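AGR_C_4470p (Agrobacterium tumefaciens str. C58, PDB 2HQV) is of unknown function but belongs to the ChuX/HutX haem-utilisation family, so it may take part in the handling of haem. Local coordinates at residues A[77-80]-A[81-84]; A[88-92]-A[93-97]. One frame throughout, in Å; residues are numbered along the deposited sequence.

Overall arrangement
Contact 1 and contact 2 come in series along one piece of chain, and both fall in the part of the sequence related to ChuX/HutX haem-utilisation proteins. Residues 77-84 run from helix 72-79 into the loop that leads to strand 85-90; residues 88-97 are the far end of that strand, a tight turn and the start of strand 94-100. Their centres lie about 22 Å apart, with no direct touch between them. Contact 1 packs against helix 172-185 and strand 142-151, whereas contact 2 is the hairpin at one edge of the six-stranded antiparallel sheet. There strand 94-100 meets the second subunit, so a single strand leads from helix-on-sheet packing to the dimer interface.

Contact 1 of 2, residues A[77-80]-A[81-84]; sequences NEMR and GWGE
Met79 and Trp82 form the tight part of this local contact. The indole lies across the start of the selenomethionine: Met79 CA stands 3.5 Å from the centroid of the Trp82 five-membered ring, almost straight above it, a CH-pi contact. Further out, Met79 CG rests over the same face, 3.8 Å from Trp82 CH2. With CG of Trp82 beside its own backbone N (chi1 -68°), the ring is swung back over the residue it covers. The selenium gives a Met-aromatic contact, with Met79 SE 4.6 Å from the centroid of the six-membered ring. The backbone beneath is a type I beta turn from Met79 to Trp82, closed by Trp82 N donating to Met79 O at 2.8 Å. Gly81 N likewise donates to Glu78 O at 3.0 Å. Met79 O also accepts from a water that bridges to Gly83 O, tying the turn to the chain that follows. The indole packs on Phe178 and Leu181 of helix 172-185 and, with Met79, on Val147 of strand 142-151. The side chain of Glu78 belongs to the looser, exposed side: its nearest approach to the indole is CG to Trp82 NE1 at 4.1 Å.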
# COMPACT_ATOMS: atom_id res chain seq x y z
N ASN A 77 -3.99 -12.53 16.40
CA ASN A 77 -3.66 -13.89 16.86
C ASN A 77 -4.74 -14.86 16.39
O ASN A 77 -4.45 -15.97 15.94
CB ASN A 77 -3.56 -13.93 18.38
CG ASN A 77 -3.36 -15.34 18.91
OD1 ASN A 77 -2.34 -15.98 18.63
ND2 ASN A 77 -4.33 -15.84 19.67
N GLU A 78 -5.99 -14.43 16.49
CA GLU A 78 -7.13 -15.23 16.08
C GLU A 78 -7.01 -15.59 14.60
O GLU A 78 -7.09 -16.76 14.21
CB GLU A 78 -8.42 -14.44 16.32
CG GLU A 78 -9.68 -15.26 16.29
CD GLU A 78 -9.80 -16.16 17.51
OE1 GLU A 78 -10.05 -15.64 18.62
OE2 GLU A 78 -9.64 -17.38 17.35
N MSE A 79 -6.80 -14.57 13.76
CA MSE A 79 -6.69 -14.80 12.32
C MSE A 79 -5.50 -15.66 11.92
O MSE A 79 -5.54 -16.33 10.89
CB MSE A 79 -6.66 -13.46 11.58
CG MSE A 79 -7.91 -12.63 11.79
SE MSE A 79 -7.94 -11.04 10.66
CE MSE A 79 -6.39 -10.12 11.40
N ARG A 80 -4.44 -15.64 12.72
CA ARG A 80 -3.27 -16.45 12.41
C ARG A 80 -3.63 -17.94 12.39
O ARG A 80 -2.91 -18.75 11.82
CB ARG A 80 -2.15 -16.21 13.43
CG ARG A 80 -1.52 -14.83 13.35
CD ARG A 80 -0.29 -14.74 14.23
NE ARG A 80 0.64 -15.82 13.91
CZ ARG A 80 0.89 -16.86 14.70
NH1 ARG A 80 0.28 -16.96 15.88
NH2 ARG A 80 1.72 -17.81 14.30
N GLY A 81 -4.76 -18.29 13.00
CA GLY A 81 -5.18 -19.68 13.01
C GLY A 81 -6.17 -19.99 11.90
O GLY A 81 -6.64 -21.11 11.79
N TRP A 82 -6.46 -18.99 11.08
CA TRP A 82 -7.42 -19.15 9.98
C TRP A 82 -6.85 -19.82 8.74
O TRP A 82 -7.60 -20.14 7.81
CB TRP A 82 -8.01 -17.80 9.57
CG TRP A 82 -8.90 -17.14 10.59
CD1 TRP A 82 -9.13 -17.53 11.88
CD2 TRP A 82 -9.67 -15.94 10.39
NE1 TRP A 82 -10.00 -16.65 12.49
CE2 TRP A 82 -10.35 -15.67 11.60
CE3 TRP A 82 -9.86 -15.08 9.30
CZ2 TRP A 82 -11.19 -14.56 11.76
CZ3 TRP A 82 -10.71 -13.97 9.45
CH2 TRP A 82 -11.36 -13.73 10.68
N GLY A 83 -5.55 -20.04 8.70
CA GLY A 83 -4.95 -20.66 7.54
C GLY A 83 -4.54 -19.60 6.53
O GLY A 83 -4.26 -18.46 6.90
N GLU A 84 -4.52 -19.95 5.25
CA GLU A 84 -4.14 -19.00 4.22
C GLU A 84 -5.26 -18.02 3.88
O GLU A 84 -6.30 -18.41 3.37
CB GLU A 84 -3.70 -19.73 2.94
CG GLU A 84 -3.15 -18.81 1.86
CD GLU A 84 -2.86 -19.53 0.55
OE1 GLU A 84 -2.41 -18.87 -0.41
OE2 GLU A 84 -3.09 -20.75 0.49
O HOH W 1 -3.45 -16.80 8.88

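Contact 2 of 2, residues A[88-92]-A[93-97]; sequences IVQTG and DIVLE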
# COMPACT_ATOMS: atom_id res chain seq x y z
N ILE A 88 -4.70 -7.58 1.64
CA ILE A 88 -4.81 -6.55 0.61
C ILE A 88 -4.52 -5.14 1.11
O ILE A 88 -5.08 -4.69 2.10
CB ILE A 88 -6.21 -6.54 -0.04
CG1 ILE A 88 -6.52 -7.91 -0.64
CG2 ILE A 88 -6.26 -5.47 -1.14
CD1 ILE A 88 -7.87 -7.97 -1.35
N VAL A 89 -3.63 -4.46 0.40
CA VAL A 89 -3.27 -3.09 0.71
C VAL A 89 -3.57 -2.35 -0.58
O VAL A 89 -3.23 -2.83 -1.66
CB VAL A 89 -1.76 -2.94 1.04
CG1 VAL A 89 -1.37 -1.45 1.05
CG2 VAL A 89 -1.46 -3.55 2.41
N GLN A 90 -4.23 -1.20 -0.47
CA GLN A 90 -4.59 -0.43 -1.66
C GLN A 90 -4.34 1.07 -1.52
O GLN A 90 -4.60 1.66 -0.48
CB GLN A 90 -6.07 -0.68 -1.99
CG GLN A 90 -6.71 0.38 -2.88
CD GLN A 90 -8.07 -0.04 -3.41
OE1 GLN A 90 -8.79 -0.81 -2.77
NE2 GLN A 90 -8.44 0.47 -4.58
N THR A 91 -3.80 1.66 -2.58
CA THR A 91 -3.55 3.10 -2.63
C THR A 91 -4.13 3.52 -3.96
O THR A 91 -4.66 2.69 -4.69
CB THR A 91 -2.03 3.44 -2.61
OG1 THR A 91 -1.41 2.99 -3.83
CG2 THR A 91 -1.35 2.79 -1.41
N GLY A 92 -4.03 4.80 -4.29
CA GLY A 92 -4.56 5.25 -5.56
C GLY A 92 -3.77 4.72 -6.74
O GLY A 92 -4.26 4.71 -7.87
N ASP A 93 -2.54 4.26 -6.48
CA ASP A 93 -1.66 3.74 -7.53
C ASP A 93 -1.54 2.22 -7.61
O ASP A 93 -1.11 1.68 -8.64
CB ASP A 93 -0.25 4.31 -7.37
CG ASP A 93 -0.19 5.80 -7.58
OD1 ASP A 93 -0.73 6.27 -8.60
OD2 ASP A 93 0.41 6.51 -6.75
N ILE A 94 -1.88 1.51 -6.53
CA ILE A 94 -1.74 0.07 -6.55
C ILE A 94 -2.60 -0.69 -5.54
O ILE A 94 -2.88 -0.20 -4.45
CB ILE A 94 -0.25 -0.32 -6.28
CG1 ILE A 94 -0.04 -1.84 -6.43
CG2 ILE A 94 0.14 0.09 -4.86
CD1 ILE A 94 1.43 -2.26 -6.29
N VAL A 95 -3.01 -1.89 -5.94
CA VAL A 95 -3.78 -2.79 -5.09
C VAL A 95 -2.91 -4.05 -5.03
O VAL A 95 -2.75 -4.75 -6.03
CB VAL A 95 -5.15 -3.17 -5.70
CG1 VAL A 95 -5.84 -4.17 -4.77
CG2 VAL A 95 -6.02 -1.94 -5.88
N LEU A 96 -2.31 -4.31 -3.88
CA LEU A 96 -1.46 -5.48 -3.73
C LEU A 96 -2.22 -6.56 -2.97
O LEU A 96 -2.68 -6.35 -1.84
CB LEU A 96 -0.17 -5.09 -2.99
CG LEU A 96 0.93 -6.13 -2.79
CD1 LEU A 96 1.40 -6.69 -4.12
CD2 LEU A 96 2.09 -5.49 -2.04
N GLU A 97 -2.36 -7.72 -3.60
CA GLU A 97 -3.08 -8.84 -3.01
C GLU A 97 -2.09 -9.98 -2.81
O GLU A 97 -1.51 -10.48 -3.77
CB GLU A 97 -4.22 -9.27 -3.93
CG GLU A 97 -5.14 -8.11 -4.27
CD GLU A 97 -6.17 -8.45 -5.34
OE1 GLU A 97 -6.94 -7.54 -5.72
OE2 GLU A 97 -6.21 -9.61 -5.80
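Thr91 OG1 is gripped by two successive backbone N-H groups at the bend of the hairpin, accepting from Asp93 N and from Ile94 N, each at 3.1 Å. The bond from Asp93 N makes an ST turn, with Ile94 N as a second donor whose bond is the more bent, 138° at the hydrogen. What brings the hydroxyl there is chi1 of 67°, which sets OG1 between the threonine's own N and carbonyl carbon, facing the returning chain; Ile94 CG2 closes on it at 3.4 Å. Thr91 N in turn donates to Ile94 O at 2.8 Å, so Thr91 holds the turn by both its backbone and its side chain. Beyond it the strands run antiparallel. Val89 and Leu96 are a hydrogen-bonded pair, joined by reciprocal bonds, the shorter being Leu96 N to Val89 O at 2.8 Å. Gln90 with Val95 and Ile88 with Glu97 are non-hydrogen-bonded pairs on the other face. There Gln90, its chain extended, runs alongside Val95 and lays its amide against CG2, with NE2 3.7 Å away. The Ile88 and Val95 side chains cross, touching through Ile88 CG2 and Val95 CG1 at 3.9 Å, and Glu97 CG lies beside Ile88 CG1. Strand 94-100 is the edge of the sheet within its own chain, but Ile94, Val95 and Glu97 pair with an antiparallel strand of the second subunit, and Asp93 OD2 is hydrogen-bonded to Asn151 of that subunit. By occupying two turn amides internally, the threonine hydroxyl probably helps to fix the bend from which the edge that pairs with the second subunit starts.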